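Local atomic coordinates of bifunctional endomannanase/endoglucanase (Caldanaerobius polysaccharolyticus, PDB entry 3W0K), a protein that probably hydrolyses the beta-1,4-linked backbones of mannan and cellulose, as a bifunctional endomannanase/endoglucanase of glycoside hydrolase family 5. Residues A[19-29]-A[64-75]. Sequence-based numbering, arbitrary orientation.
Sequences EPEPPDKKALD and YIDLYLRECSAR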
loop_
_atom_site.group_PDB
_atom_site.type_symbol
_atom_site.label_atom_id
_atom_site.label_comp_id
_atom_site.label_asym_id
_atom_site.label_seq_id
_atom_site.Cartn_x
_atom_site.Cartn_y
_atom_site.Cartn_z
ATOM N N GLU A 19 -7.279 -13.616 15.785
ATOM C CA GLU A 19 -6.021 -13.117 16.320
ATOM C C GLU A 19 -5.105 -12.722 15.170
ATOM O O GLU A 19 -5.183 -13.297 14.082
ATOM C CB GLU A 19 -5.335 -14.206 17.151
ATOM C CG GLU A 19 -6.053 -14.566 18.444
ATOM C CD GLU A 19 -6.012 -13.446 19.469
ATOM O OE1 GLU A 19 -4.901 -12.961 19.777
ATOM O OE2 GLU A 19 -7.089 -13.058 19.971
ATOM N N PRO A 20 -4.290 -11.673 15.360
ATOM C CA PRO A 20 -3.399 -11.306 14.255
ATOM C C PRO A 20 -2.413 -12.450 14.032
ATOM O O PRO A 20 -2.135 -13.228 14.946
ATOM C CB PRO A 20 -2.714 -10.030 14.759
ATOM C CG PRO A 20 -2.958 -10.019 16.234
ATOM C CD PRO A 20 -4.290 -10.650 16.415
ATOM N N GLU A 21 -1.934 -12.595 12.805
ATOM C CA GLU A 21 -1.008 -13.675 12.498
ATOM C C GLU A 21 0.423 -13.365 12.894
ATOM O O GLU A 21 0.816 -12.203 12.993
ATOM C CB GLU A 21 -1.033 -13.985 11.004
ATOM C CG GLU A 21 -2.382 -14.421 10.473
ATOM C CD GLU A 21 -2.341 -14.737 8.995
ATOM O OE1 GLU A 21 -1.473 -14.175 8.289
ATOM O OE2 GLU A 21 -3.173 -15.550 8.537
ATOM N N PRO A 22 1.202 -14.410 13.205
ATOM C CA PRO A 22 2.601 -14.201 13.576
ATOM C C PRO A 22 3.295 -13.836 12.263
ATOM O O PRO A 22 2.754 -14.089 11.182
ATOM C CB PRO A 22 3.043 -15.595 14.035
ATOM C CG PRO A 22 1.772 -16.243 14.486
ATOM C CD PRO A 22 0.806 -15.812 13.420
ATOM N N PRO A 23 4.473 -13.202 12.328
ATOM C CA PRO A 23 5.143 -12.860 11.070
ATOM C C PRO A 23 5.523 -14.126 10.306
ATOM O O PRO A 23 5.869 -15.150 10.906
ATOM C CB PRO A 23 6.376 -12.083 11.539
ATOM C CG PRO A 23 6.652 -12.668 12.895
ATOM C CD PRO A 23 5.269 -12.767 13.485
ATOM N N ASP A 24 5.380 -14.070 8.987
ATOM C CA ASP A 24 5.714 -15.197 8.126
ATOM C C ASP A 24 7.226 -15.176 7.913
ATOM O O ASP A 24 7.720 -14.620 6.929
ATOM C CB ASP A 24 4.975 -15.054 6.791
ATOM C CG ASP A 24 5.064 -16.301 5.925
ATOM O OD1 ASP A 24 6.013 -17.101 6.085
ATOM O OD2 ASP A 24 4.179 -16.464 5.061
ATOM N N LYS A 25 7.956 -15.786 8.844
ATOM C CA LYS A 25 9.412 -15.816 8.779
ATOM C C LYS A 25 9.969 -16.465 7.514
ATOM O O LYS A 25 10.962 -15.993 6.963
ATOM C CB LYS A 25 9.991 -16.454 10.044
ATOM C CG LYS A 25 9.744 -15.604 11.288
ATOM C CD LYS A 25 10.434 -16.150 12.530
ATOM C CE LYS A 25 9.738 -17.378 13.078
ATOM N NZ LYS A 25 10.341 -17.802 14.376
ATOM N N LYS A 26 9.309 -17.512 7.028
ATOM C CA LYS A 26 9.761 -18.174 5.806
ATOM C C LYS A 26 9.636 -17.234 4.604
ATOM O O LYS A 26 10.520 -17.195 3.747
ATOM C CB LYS A 26 8.989 -19.474 5.569
ATOM C CG LYS A 26 9.334 -20.581 6.563
ATOM C CD LYS A 26 8.545 -21.855 6.270
ATOM C CE LYS A 26 8.888 -22.973 7.246
ATOM N NZ LYS A 26 8.480 -22.665 8.648
ATOM N N ALA A 27 8.551 -16.462 4.551
ATOM C CA ALA A 27 8.356 -15.506 3.461
ATOM C C ALA A 27 9.401 -14.395 3.566
ATOM O O ALA A 27 9.978 -13.980 2.562
ATOM C CB ALA A 27 6.944 -14.910 3.504
ATOM N N LEU A 28 9.649 -13.923 4.787
ATOM C CA LEU A 28 10.637 -12.871 4.998
ATOM C C LEU A 28 12.029 -13.346 4.580
ATOM O O LEU A 28 12.809 -12.571 4.026
ATOM C CB LEU A 28 10.632 -12.399 6.455
ATOM C CG LEU A 28 9.357 -11.689 6.925
ATOM C CD1 LEU A 28 9.494 -11.300 8.388
ATOM C CD2 LEU A 28 9.099 -10.455 6.076
ATOM N N ASP A 29 12.331 -14.622 4.835
ATOM C CA ASP A 29 13.619 -15.199 4.443
ATOM C C ASP A 29 13.730 -15.175 2.919
ATOM O O ASP A 29 14.797 -14.903 2.372
ATOM C CB ASP A 29 13.757 -16.645 4.938
ATOM C CG ASP A 29 14.139 -16.740 6.410
ATOM O OD1 ASP A 29 14.623 -15.743 6.990
ATOM O OD2 ASP A 29 13.973 -17.837 6.981
ATOM N N TYR A 64 2.448 -7.663 18.610
ATOM C CA TYR A 64 2.515 -8.297 17.296
ATOM C C TYR A 64 3.274 -7.379 16.351
ATOM O O TYR A 64 4.094 -7.838 15.560
ATOM C CB TYR A 64 1.121 -8.562 16.736
ATOM C CG TYR A 64 0.519 -9.860 17.205
ATOM C CD1 TYR A 64 0.825 -11.063 16.561
ATOM C CD2 TYR A 64 -0.368 -9.891 18.277
ATOM C CE1 TYR A 64 0.257 -12.262 16.973
ATOM C CE2 TYR A 64 -0.944 -11.090 18.696
ATOM C CZ TYR A 64 -0.627 -12.267 18.040
ATOM O OH TYR A 64 -1.201 -13.449 18.443
ATOM N N ILE A 65 3.000 -6.079 16.439
ATOM C CA ILE A 65 3.679 -5.103 15.595
ATOM C C ILE A 65 5.163 -5.072 15.964
ATOM O O ILE A 65 6.017 -4.999 15.082
ATOM C CB ILE A 65 3.025 -3.706 15.701
ATOM C CG1 ILE A 65 1.556 -3.799 15.271
ATOM C CG2 ILE A 65 3.761 -2.705 14.811
ATOM C CD1 ILE A 65 0.764 -2.520 15.445
ATOM N N ASP A 66 5.465 -5.199 17.258
ATOM C CA ASP A 66 6.856 -5.230 17.727
ATOM C C ASP A 66 7.563 -6.420 17.079
ATOM O O ASP A 66 8.710 -6.313 16.640
ATOM C CB ASP A 66 6.934 -5.444 19.244
ATOM C CG ASP A 66 6.398 -4.280 20.048
ATOM O OD1 ASP A 66 6.087 -3.217 19.479
ATOM O OD2 ASP A 66 6.305 -4.441 21.282
ATOM N N LEU A 67 6.864 -7.554 17.043
ATOM C CA LEU A 67 7.399 -8.786 16.475
ATOM C C LEU A 67 7.641 -8.665 14.975
ATOM O O LEU A 67 8.668 -9.123 14.471
ATOM C CB LEU A 67 6.465 -9.962 16.782
ATOM C CG LEU A 67 6.956 -11.358 16.389
ATOM C CD1 LEU A 67 8.338 -11.625 16.969
ATOM C CD2 LEU A 67 5.954 -12.394 16.876
ATOM N N TYR A 68 6.700 -8.046 14.265
ATOM C CA TYR A 68 6.858 -7.857 12.826
ATOM C C TYR A 68 8.114 -7.022 12.579
ATOM O O TYR A 68 8.923 -7.338 11.705
ATOM C CB TYR A 68 5.653 -7.119 12.230
ATOM C CG TYR A 68 4.302 -7.796 12.371
ATOM C CD1 TYR A 68 4.190 -9.162 12.643
ATOM C CD2 TYR A 68 3.131 -7.055 12.235
ATOM C CE1 TYR A 68 2.933 -9.771 12.778
ATOM C CE2 TYR A 68 1.878 -7.646 12.367
ATOM C CZ TYR A 68 1.783 -8.999 12.636
ATOM O OH TYR A 68 0.537 -9.570 12.758
ATOM N N LEU A 69 8.271 -5.952 13.358
ATOM C CA LEU A 69 9.421 -5.060 13.230
ATOM C C LEU A 69 10.731 -5.793 13.506
ATOM O O LEU A 69 11.695 -5.667 12.747
ATOM C CB LEU A 69 9.281 -3.863 14.184
ATOM C CG LEU A 69 10.467 -2.893 14.245
ATOM C CD1 LEU A 69 10.708 -2.251 12.884
ATOM C CD2 LEU A 69 10.217 -1.828 15.306
ATOM N N ARG A 70 10.753 -6.569 14.585
ATOM C CA ARG A 70 11.946 -7.321 14.958
ATOM C C ARG A 70 12.371 -8.290 13.864
ATOM O O ARG A 70 13.549 -8.352 13.509
ATOM C CB ARG A 70 11.717 -8.083 16.267
ATOM C CG ARG A 70 12.868 -9.000 16.649
ATOM C CD ARG A 70 12.771 -9.445 18.099
ATOM N NE ARG A 70 13.016 -8.342 19.025
ATOM C CZ ARG A 70 14.206 -7.775 19.223
ATOM N NH1 ARG A 70 15.272 -8.203 18.560
ATOM N NH2 ARG A 70 14.328 -6.773 20.083
ATOM N N GLU A 71 11.414 -9.034 13.323
ATOM C CA GLU A 71 11.728 -9.998 12.276
ATOM C C GLU A 71 12.142 -9.335 10.962
ATOM O O GLU A 71 13.012 -9.843 10.256
ATOM C CB GLU A 71 10.570 -10.979 12.078
ATOM C CG GLU A 71 10.241 -11.816 13.325
ATOM C CD GLU A 71 11.387 -12.702 13.809
ATOM O OE1 GLU A 71 12.341 -12.960 13.043
ATOM O OE2 GLU A 71 11.326 -13.156 14.972
ATOM N N CYS A 72 11.546 -8.190 10.640
ATOM C CA CYS A 72 11.915 -7.478 9.419
ATOM C C CYS A 72 13.324 -6.903 9.574
ATOM O O CYS A 72 14.180 -7.097 8.710
ATOM C CB CYS A 72 10.921 -6.351 9.119
ATOM S SG CYS A 72 9.349 -6.908 8.424
ATOM N N SER A 73 13.566 -6.220 10.690
ATOM C CA SER A 73 14.869 -5.615 10.953
ATOM C C SER A 73 16.008 -6.633 10.976
ATOM O O SER A 73 17.098 -6.360 10.469
ATOM C CB SER A 73 14.845 -4.833 12.271
ATOM O OG SER A 73 14.064 -3.656 12.149
ATOM N N ALA A 74 15.746 -7.810 11.536
ATOM C CA ALA A 74 16.758 -8.861 11.616
ATOM C C ALA A 74 17.231 -9.307 10.235
ATOM O O ALA A 74 18.372 -9.744 10.071
ATOM C CB ALA A 74 16.217 -10.052 12.393
ATOM N N ARG A 75 16.357 -9.161 9.243
ATOM C CA ARG A 75 16.650 -9.558 7.867
ATOM C C ARG A 75 16.925 -8.375 6.935
ATOM O O ARG A 75 16.831 -8.504 5.709
ATOM C CB ARG A 75 15.491 -10.395 7.324
ATOM C CG ARG A 75 15.266 -11.684 8.083
ATOM C CD ARG A 75 13.915 -12.292 7.759
ATOM N NE ARG A 75 13.740 -13.581 8.421
ATOM C CZ ARG A 75 13.468 -13.741 9.710
ATOM N NH1 ARG A 75 13.324 -12.686 10.501
ATOM N NH2 ARG A 75 13.381 -14.962 10.221
HETATM O O HOH W 1 -1.503 -15.567 16.468
HETATM O O HOH W 2 13.725 -17.702 9.654
#
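In the outer helical layer of this family 5 (beta/alpha)8 barrel, the proline-rich loop 19-24 and the start of helix 25-33 lie along helix 62-74; the axes of 25-29 and 64-74 run 30° from parallel. At the N-terminal side of the loop Pro20 lays CG over one face of the Tyr64 ring, a CH-pi contact 3.4 Å from the centroid, and a water joins Pro20 O to Tyr64 OH. Tyr68 suits the next turn because its ring edge rests on Pro23 while its hydroxyl satisfies a loop carbonyl: OH donates to Glu21 O at 2.7 Å, in the carbonyl plane. Pro23, rigid and without an N-H to bury, wedges its ring between Leu67 and Glu71, with CD only 3.5 Å from Leu67 CD2. Leu28 sets CB 3.5 Å from Arg75 CD; Leu28 and Cys72 both touch Val39 of strand 38-44, so each helix meets the barrel wall there. Arg75, extended from CG to NE (chi2 165°, chi3 176°), links Glu71 and Asp29 by salt bridges. Its NH1 grips Glu71 twice, at the backbone O and at OE1, which offers its anti lone pair. Asp29 OD1, near the guanidinium plane, takes NE at 2.7 Å from above its own carboxylate plane, while a water bridges Arg75 NH2 to Asp29 OD2.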